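Local coordinates for protein probable FAD-dependent oxidoreductase PA4991 (PDB 5EZ7) that binds one FAD per monomer and probably acts as an oxidoreductase of the DAO family, on a physiological substrate that is still unknown, at residues I17-L26 against L347-C358. Residues are numbered along the deposited sequence; the frame is centred on the assembly and turned at random.
Sequences IAGLWLNARL and LALAPDFADRVC. With FAD (flavin-adenine dinucleotide), chain B.
Arg25 reaches over helix 350-358 and lodges as a knob among Pro351, Ala354, Asp355 and Cys358. Bends at chi2 and chi3 fold its chain back so that one guanidinium face lies on Ala354 CB. Arg25 NH2 makes the salt bridge, 2.6 Å from Asp355 OD1, on the anti side of a carboxylate turned 50° from the guanidinium plane. Arg25 NH1 adds two weak bonds, one to the same oxygen and one of 3.4 Å to Pro351 O at the guanidinium edge.

One turn earlier, Trp21 holds CG anti to its backbone N (chi1 -174°), which lays the indole against Pro351. Pro351 CA makes a CH-pi contact over the five-membered ring, CG sits above the six-membered part, 3.7 Å from Trp21 CZ2, and Ala354 CB meets the indole edge. The small side chain of Ala354 probably helps the backbones close in: its CA is 4.7 Å from Leu22 CA. Beside them Leu22 CD1 packs on Val357 CG1 at 3.7 Å, while Ala18 CB touches Phe353 CD2.

Both segments grip the cofactor where they begin. Ala18 N, in the first turn of the helix that follows the glycine-rich turn, as in the Rossmann-type motif, bonds FAD O1P at 3.1 Å; Leu347 N bonds flavin N1, and Ala348 N bonds flavin O2 at 2.8 Å. Ile17 CG1 rests on Ala350 CB, joining the two ends.

The segments 17-26 and 350-358 cross at -53°. Helix 17-28 follows strand 10-13, and helix 350-364 comes after strand 339-343 of the same sheet; helix 157-168 packs on Ile17, and helix 75-82 covers Pro351 and supplies Arg78 to Asp355.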
ATOM      1  N   ILE A  17      -0.019  -3.480   3.459  1.00 21.25           N
ATOM      2  CA  ILE A  17      -0.669  -4.196   2.415  1.00 21.89           C
ATOM      3  C   ILE A  17       0.073  -5.493   1.972  1.00 22.34           C
ATOM      4  O   ILE A  17      -0.583  -6.478   1.656  1.00 22.32           O
ATOM      5  CB  ILE A  17      -0.903  -3.302   1.192  1.00 22.35           C
ATOM      6  CG1 ILE A  17      -1.844  -3.999   0.221  1.00 23.86           C
ATOM      7  CG2 ILE A  17       0.386  -2.931   0.464  1.00 22.31           C
ATOM      8  CD1 ILE A  17      -3.272  -3.830   0.673  1.00 25.33           C
ATOM      9  N   ALA A  18       1.408  -5.490   1.908  1.00 21.31           N
ATOM     10  CA  ALA A  18       2.075  -6.637   1.379  1.00 22.02           C
ATOM     11  C   ALA A  18       1.990  -7.819   2.343  1.00 21.99           C
ATOM     12  O   ALA A  18       1.685  -8.935   1.911  1.00 23.37           O
ATOM     13  CB  ALA A  18       3.514  -6.325   0.971  1.00 22.02           C
ATOM     14  N   GLY A  19       2.236  -7.580   3.626  1.00 21.41           N
ATOM     15  CA  GLY A  19       2.156  -8.619   4.644  1.00 20.75           C
ATOM     16  C   GLY A  19       0.753  -9.158   4.863  1.00 21.14           C
ATOM     17  O   GLY A  19       0.554 -10.331   5.125  1.00 20.78           O
ATOM     18  N   LEU A  20      -0.229  -8.277   4.780  1.00 21.81           N
ATOM     19  CA  LEU A  20      -1.599  -8.647   5.047  1.00 22.34           C
ATOM     20  C   LEU A  20      -2.170  -9.425   3.876  1.00 22.85           C
ATOM     21  O   LEU A  20      -2.953 -10.328   4.062  1.00 22.57           O
ATOM     22  CB  LEU A  20      -2.445  -7.408   5.341  1.00 22.38           C
ATOM     23  CG  LEU A  20      -2.418  -6.794   6.750  1.00 22.92           C
ATOM     24  CD1 LEU A  20      -3.159  -5.449   6.759  1.00 22.61           C
ATOM     25  CD2 LEU A  20      -3.057  -7.723   7.787  1.00 24.21           C
ATOM     26  N   TRP A  21      -1.784  -9.052   2.670  1.00 23.43           N
ATOM     27  CA  TRP A  21      -2.305  -9.696   1.484  1.00 25.23           C
ATOM     28  C   TRP A  21      -1.726 -11.055   1.452  1.00 25.89           C
ATOM     29  O   TRP A  21      -2.446 -12.011   1.352  1.00 27.61           O
ATOM     30  CB  TRP A  21      -1.960  -8.931   0.199  1.00 25.60           C
ATOM     31  CG  TRP A  21      -2.612  -9.504  -1.002  1.00 27.33           C
ATOM     32  CD1 TRP A  21      -2.285 -10.652  -1.630  1.00 29.03           C
ATOM     33  CD2 TRP A  21      -3.742  -8.967  -1.701  1.00 28.47           C
ATOM     34  NE1 TRP A  21      -3.145 -10.876  -2.680  1.00 30.71           N
ATOM     35  CE2 TRP A  21      -4.024  -9.836  -2.762  1.00 30.16           C
ATOM     36  CE3 TRP A  21      -4.541  -7.825  -1.532  1.00 28.61           C
ATOM     37  CZ2 TRP A  21      -5.080  -9.617  -3.650  1.00 32.20           C
ATOM     38  CZ3 TRP A  21      -5.577  -7.600  -2.424  1.00 30.44           C
ATOM     39  CH2 TRP A  21      -5.835  -8.486  -3.476  1.00 31.29           C
ATOM     40  N   LEU A  22      -0.409 -11.147   1.589  1.00 26.42           N
ATOM     41  CA  LEU A  22       0.273 -12.453   1.657  1.00 26.23           C
ATOM     42  C   LEU A  22      -0.305 -13.311   2.751  1.00 25.87           C
ATOM     43  O   LEU A  22      -0.522 -14.501   2.554  1.00 26.73           O
ATOM     44  CB  LEU A  22       1.760 -12.276   1.935  1.00 26.04           C
ATOM     45  CG  LEU A  22       2.596 -13.543   2.255  1.00 26.46           C
ATOM     46  CD1 LEU A  22       2.640 -14.478   1.042  1.00 27.23           C
ATOM     47  CD2 LEU A  22       4.009 -13.158   2.714  1.00 25.47           C
ATOM     48  N   ASN A  23      -0.513 -12.729   3.917  1.00 24.63           N
ATOM     49  CA  ASN A  23      -1.076 -13.518   5.015  1.00 25.77           C
ATOM     50  C   ASN A  23      -2.418 -14.121   4.606  1.00 26.88           C
ATOM     51  O   ASN A  23      -2.701 -15.273   4.869  1.00 27.75           O
ATOM     52  CB  ASN A  23      -1.230 -12.649   6.257  1.00 25.79           C
ATOM     53  CG  ASN A  23      -1.568 -13.444   7.516  1.00 27.02           C
ATOM     54  OD1 ASN A  23      -0.922 -14.453   7.806  1.00 28.79           O
ATOM     55  ND2 ASN A  23      -2.534 -12.965   8.291  1.00 27.08           N
ATOM     56  N   ALA A  24      -3.251 -13.328   3.948  1.00 26.69           N
ATOM     57  CA  ALA A  24      -4.559 -13.789   3.584  1.00 27.47           C
ATOM     58  C   ALA A  24      -4.497 -14.934   2.543  1.00 28.04           C
ATOM     59  O   ALA A  24      -5.233 -15.904   2.656  1.00 28.88           O
ATOM     60  CB  ALA A  24      -5.367 -12.624   3.070  1.00 27.72           C
ATOM     61  N   ARG A  25      -3.641 -14.794   1.544  1.00 27.38           N
ATOM     62  CA  ARG A  25      -3.369 -15.845   0.584  1.00 29.51           C
ATOM     63  C   ARG A  25      -2.908 -17.177   1.225  1.00 29.82           C
ATOM     64  O   ARG A  25      -3.406 -18.266   0.867  1.00 30.36           O
ATOM     65  CB  ARG A  25      -2.314 -15.356  -0.422  1.00 30.82           C
ATOM     66  CG  ARG A  25      -2.868 -14.353  -1.448  1.00 33.34           C
ATOM     67  CD  ARG A  25      -3.536 -15.011  -2.672  1.00 36.52           C
ATOM     68  NE  ARG A  25      -2.498 -15.738  -3.415  1.00 40.42           N
ATOM     69  CZ  ARG A  25      -1.589 -15.179  -4.233  1.00 42.63           C
ATOM     70  NH1 ARG A  25      -1.586 -13.861  -4.545  1.00 43.46           N
ATOM     71  NH2 ARG A  25      -0.666 -15.957  -4.770  1.00 44.75           N
ATOM     72  N   LEU A  26      -1.959 -17.082   2.169  1.00 28.41           N
ATOM     73  CA  LEU A  26      -1.383 -18.254   2.797  1.00 28.39           C
ATOM     74  C   LEU A  26      -2.415 -19.033   3.620  1.00 29.90           C
ATOM     75  O   LEU A  26      -2.555 -20.278   3.453  1.00 30.47           O
ATOM     76  CB  LEU A  26      -0.172 -17.884   3.636  1.00 26.83           C
ATOM     77  CG  LEU A  26       1.071 -17.495   2.821  1.00 26.31           C
ATOM     78  CD1 LEU A  26       2.194 -17.024   3.710  1.00 24.82           C
ATOM     79  CD2 LEU A  26       1.604 -18.600   1.913  1.00 27.41           C
ATOM     80  N   LEU A 347       1.368  -0.550  -4.133  1.00 25.15           N
ATOM     81  CA  LEU A 347       0.313  -1.214  -3.451  1.00 24.09           C
ATOM     82  C   LEU A 347      -0.427  -2.159  -4.394  1.00 25.26           C
ATOM     83  O   LEU A 347      -0.851  -3.234  -3.994  1.00 25.35           O
ATOM     84  CB  LEU A 347      -0.654  -0.181  -2.911  1.00 23.85           C
ATOM     85  CG  LEU A 347      -1.902  -0.732  -2.208  1.00 23.58           C
ATOM     86  CD1 LEU A 347      -2.111  -0.024  -0.909  1.00 23.87           C
ATOM     87  CD2 LEU A 347      -3.141  -0.553  -3.055  1.00 24.48           C
ATOM     88  N   ALA A 348      -0.624  -1.691  -5.624  1.00 26.05           N
ATOM     89  CA  ALA A 348      -1.148  -2.444  -6.736  1.00 27.00           C
ATOM     90  C   ALA A 348      -0.562  -3.832  -6.888  1.00 28.23           C
ATOM     91  O   ALA A 348      -1.265  -4.756  -7.282  1.00 28.90           O
ATOM     92  CB  ALA A 348      -0.898  -1.664  -8.023  1.00 27.89           C
ATOM     93  N   LEU A 349       0.745  -3.941  -6.623  1.00 28.62           N
ATOM     94  CA  LEU A 349       1.562  -5.140  -6.854  1.00 28.44           C
ATOM     95  C   LEU A 349       1.673  -6.068  -5.623  1.00 27.49           C
ATOM     96  O   LEU A 349       2.481  -7.003  -5.600  1.00 26.48           O
ATOM     97  CB  LEU A 349       2.966  -4.683  -7.316  1.00 28.63           C
ATOM     98  CG  LEU A 349       3.125  -4.202  -8.765  1.00 30.08           C
ATOM     99  CD1 LEU A 349       4.500  -3.558  -8.995  1.00 30.59           C
ATOM    100  CD2 LEU A 349       2.994  -5.351  -9.726  1.00 31.13           C
ATOM    101  N   ALA A 350       0.873  -5.815  -4.597  1.00 26.90           N
ATOM    102  CA  ALA A 350       0.879  -6.693  -3.437  1.00 27.49           C
ATOM    103  C   ALA A 350       0.517  -8.125  -3.809  1.00 28.78           C
ATOM    104  O   ALA A 350       1.129  -9.033  -3.290  1.00 29.11           O
ATOM    105  CB  ALA A 350      -0.037  -6.194  -2.354  1.00 26.99           C
ATOM    106  N   PRO A 351      -0.440  -8.339  -4.734  1.00 29.89           N
ATOM    107  CA  PRO A 351      -0.695  -9.723  -5.135  1.00 30.96           C
ATOM    108  C   PRO A 351       0.476 -10.423  -5.894  1.00 31.68           C
ATOM    109  O   PRO A 351       0.538 -11.654  -5.932  1.00 33.69           O
ATOM    110  CB  PRO A 351      -1.946  -9.611  -6.036  1.00 31.81           C
ATOM    111  CG  PRO A 351      -2.468  -8.227  -5.866  1.00 31.10           C
ATOM    112  CD  PRO A 351      -1.304  -7.395  -5.460  1.00 30.18           C
ATOM    113  N   ASP A 352       1.351  -9.647  -6.524  1.00 31.04           N
ATOM    114  CA  ASP A 352       2.535 -10.169  -7.193  1.00 30.81           C
ATOM    115  C   ASP A 352       3.581 -10.537  -6.135  1.00 29.26           C
ATOM    116  O   ASP A 352       4.311 -11.519  -6.284  1.00 29.60           O
ATOM    117  CB  ASP A 352       3.084  -9.151  -8.223  1.00 30.87           C
ATOM    118  CG  ASP A 352       4.255  -9.704  -9.024  1.00 32.70           C
ATOM    119  OD1 ASP A 352       4.031 -10.661  -9.813  1.00 35.17           O
ATOM    120  OD2 ASP A 352       5.410  -9.217  -8.859  1.00 32.46           O
ATOM    121  N   PHE A 353       3.633  -9.766  -5.058  1.00 27.93           N
ATOM    122  CA  PHE A 353       4.534 -10.068  -3.930  1.00 28.04           C
ATOM    123  C   PHE A 353       4.158 -11.398  -3.300  1.00 28.77           C
ATOM    124  O   PHE A 353       5.020 -12.262  -3.168  1.00 30.77           O
ATOM    125  CB  PHE A 353       4.551  -8.937  -2.899  1.00 26.87           C
ATOM    126  CG  PHE A 353       5.397  -9.216  -1.685  1.00 26.62           C
ATOM    127  CD1 PHE A 353       6.784  -9.076  -1.732  1.00 27.60           C
ATOM    128  CD2 PHE A 353       4.818  -9.594  -0.487  1.00 25.58           C
ATOM    129  CE1 PHE A 353       7.570  -9.320  -0.622  1.00 26.87           C
ATOM    130  CE2 PHE A 353       5.602  -9.835   0.639  1.00 25.39           C
ATOM    131  CZ  PHE A 353       6.976  -9.711   0.565  1.00 26.29           C
ATOM    132  N   ALA A 354       2.875 -11.569  -2.970  1.00 28.26           N
ATOM    133  CA  ALA A 354       2.329 -12.859  -2.579  1.00 29.31           C
ATOM    134  C   ALA A 354       2.672 -14.007  -3.550  1.00 30.86           C
ATOM    135  O   ALA A 354       3.164 -15.023  -3.116  1.00 30.36           O
ATOM    136  CB  ALA A 354       0.827 -12.770  -2.326  1.00 28.94           C
ATOM    137  N   ASP A 355       2.424 -13.843  -4.843  1.00 34.64           N
ATOM    138  CA  ASP A 355       2.785 -14.890  -5.861  1.00 37.58           C
ATOM    139  C   ASP A 355       4.252 -15.276  -5.795  1.00 36.80           C
ATOM    140  O   ASP A 355       4.565 -16.450  -5.934  1.00 37.59           O
ATOM    141  CB  ASP A 355       2.541 -14.431  -7.304  1.00 40.37           C
ATOM    142  CG  ASP A 355       1.068 -14.191  -7.628  1.00 42.99           C
ATOM    143  OD1 ASP A 355       0.185 -14.817  -7.004  1.00 44.34           O
ATOM    144  OD2 ASP A 355       0.787 -13.354  -8.530  1.00 45.31           O
ATOM    145  N   ARG A 356       5.137 -14.293  -5.588  1.00 36.36           N
ATOM    146  CA  ARG A 356       6.569 -14.550  -5.587  1.00 37.45           C
ATOM    147  C   ARG A 356       6.952 -15.343  -4.363  1.00 35.49           C
ATOM    148  O   ARG A 356       7.762 -16.267  -4.470  1.00 34.93           O
ATOM    149  CB  ARG A 356       7.397 -13.285  -5.760  1.00 40.56           C
ATOM    150  CG  ARG A 356       7.568 -12.913  -7.226  1.00 46.50           C
ATOM    151  CD  ARG A 356       7.569 -11.414  -7.458  1.00 51.27           C
ATOM    152  NE  ARG A 356       7.673 -11.083  -8.892  1.00 58.71           N
ATOM    153  CZ  ARG A 356       8.821 -10.994  -9.583  1.00 65.54           C
ATOM    154  NH1 ARG A 356       9.997 -11.195  -8.982  1.00 68.75           N
ATOM    155  NH2 ARG A 356       8.808 -10.702 -10.892  1.00 66.71           N
ATOM    156  N   VAL A 357       6.330 -15.034  -3.224  1.00 32.59           N
ATOM    157  CA  VAL A 357       6.543 -15.811  -2.023  1.00 31.10           C
ATOM    158  C   VAL A 357       5.986 -17.238  -2.192  1.00 32.51           C
ATOM    159  O   VAL A 357       6.677 -18.214  -1.836  1.00 30.86           O
ATOM    160  CB  VAL A 357       5.959 -15.128  -0.777  1.00 29.26           C
ATOM    161  CG1 VAL A 357       5.958 -16.060   0.422  1.00 28.30           C
ATOM    162  CG2 VAL A 357       6.733 -13.850  -0.439  1.00 28.63           C
ATOM    163  N   CYS A 358       4.760 -17.356  -2.715  1.00 33.29           N
ATOM    164  CA  CYS A 358       4.108 -18.674  -2.847  1.00 35.65           C
ATOM    165  C   CYS A 358       4.866 -19.587  -3.828  1.00 36.22           C
ATOM    166  O   CYS A 358       4.987 -20.780  -3.568  1.00 36.10           O
ATOM    167  CB  CYS A 358       2.626 -18.561  -3.241  1.00 37.59           C
ATOM    168  SG  CYS A 358       1.604 -17.891  -1.903  1.00 41.50           S
TER
HETATM  169  PA  FAD B 401       4.075  -0.540   4.586  1.00 21.83           P
HETATM  170  O1A FAD B 401       2.672  -0.153   4.251  1.00 22.23           O
HETATM  171  O2A FAD B 401       5.103   0.508   4.907  1.00 22.92           O
HETATM  172  O5B FAD B 401       3.982  -1.583   5.778  1.00 22.00           O
HETATM  173  C5B FAD B 401       5.112  -1.994   6.520  1.00 21.75           C
HETATM  174  C4B FAD B 401       4.592  -2.375   7.890  1.00 22.00           C
HETATM  175  O4B FAD B 401       5.649  -2.989   8.644  1.00 22.11           O
HETATM  176  C3B FAD B 401       4.091  -1.150   8.662  1.00 21.47           C
HETATM  177  O3B FAD B 401       2.737  -1.330   9.083  1.00 20.71           O
HETATM  178  C2B FAD B 401       5.054  -1.058   9.831  1.00 21.75           C
HETATM  179  O2B FAD B 401       4.485  -0.559  11.038  1.00 21.59           O
HETATM  180  C1B FAD B 401       5.557  -2.498   9.965  1.00 22.29           C
HETATM  181  N9A FAD B 401       6.882  -2.596  10.588  1.00 23.63           N
HETATM  182  C8A FAD B 401       7.950  -1.823  10.324  1.00 23.09           C
HETATM  183  N7A FAD B 401       8.989  -2.198  11.091  1.00 22.98           N
HETATM  184  C5A FAD B 401       8.593  -3.228  11.847  1.00 22.53           C
HETATM  185  C6A FAD B 401       9.218  -4.072  12.875  1.00 22.02           C
HETATM  186  N6A FAD B 401      10.502  -3.856  13.198  1.00 21.48           N
HETATM  187  N1A FAD B 401       8.486  -5.047  13.438  1.00 21.89           N
HETATM  188  C2A FAD B 401       7.201  -5.246  13.091  1.00 23.02           C
HETATM  189  N3A FAD B 401       6.561  -4.507  12.161  1.00 23.01           N
HETATM  190  C4A FAD B 401       7.201  -3.497  11.522  1.00 23.21           C
HETATM  191  N1  FAD B 401       0.942   2.349  -4.836  1.00 25.77           N
HETATM  192  C2  FAD B 401      -0.061   2.139  -5.715  1.00 27.75           C
HETATM  193  O2  FAD B 401      -0.142   1.027  -6.288  1.00 27.67           O
HETATM  194  N3  FAD B 401      -0.977   3.082  -5.999  1.00 28.72           N
HETATM  195  C4  FAD B 401      -0.956   4.287  -5.437  1.00 27.76           C
HETATM  196  O4  FAD B 401      -1.823   5.141  -5.706  1.00 30.67           O
HETATM  197  C4X FAD B 401       0.104   4.590  -4.468  1.00 26.84           C
HETATM  198  N5  FAD B 401       0.178   5.794  -3.869  1.00 25.45           N
HETATM  199  C5X FAD B 401       1.147   6.056  -2.974  1.00 25.90           C
HETATM  200  C6  FAD B 401       1.177   7.305  -2.366  1.00 26.70           C
HETATM  201  C7  FAD B 401       2.152   7.614  -1.439  1.00 27.46           C
HETATM  202  C7M FAD B 401       2.153   8.962  -0.783  1.00 28.68           C
HETATM  203  C8  FAD B 401       3.162   6.590  -1.070  1.00 27.98           C
HETATM  204  C8M FAD B 401       4.248   6.862  -0.051  1.00 29.21           C
HETATM  205  C9  FAD B 401       3.134   5.351  -1.685  1.00 26.84           C
HETATM  206  C9A FAD B 401       2.165   5.029  -2.632  1.00 26.41           C
HETATM  207  N10 FAD B 401       2.105   3.761  -3.275  1.00 25.88           N
HETATM  208  C10 FAD B 401       1.074   3.512  -4.188  1.00 25.92           C
HETATM  209  C1' FAD B 401       3.050   2.700  -2.971  1.00 25.48           C
HETATM  210  C2' FAD B 401       2.497   1.898  -1.805  1.00 24.66           C
HETATM  211  O2' FAD B 401       1.974   2.752  -0.779  1.00 25.37           O
HETATM  212  C3' FAD B 401       3.557   0.965  -1.237  1.00 24.13           C
HETATM  213  O3' FAD B 401       4.234   0.315  -2.332  1.00 24.08           O
HETATM  214  C4' FAD B 401       2.926  -0.090  -0.332  1.00 22.82           C
HETATM  215  O4' FAD B 401       1.868   0.454   0.456  1.00 23.27           O
HETATM  216  C5' FAD B 401       3.949  -0.694   0.611  1.00 22.30           C
HETATM  217  O5' FAD B 401       3.343  -1.783   1.321  1.00 20.74           O
HETATM  218  P   FAD B 401       4.181  -2.519   2.465  1.00 20.30           P
HETATM  219  O1P FAD B 401       3.241  -3.394   3.252  1.00 21.17           O
HETATM  220  O2P FAD B 401       5.369  -3.109   1.795  1.00 20.45           O
HETATM  221  O3P FAD B 401       4.749  -1.298   3.336  1.00 20.67           O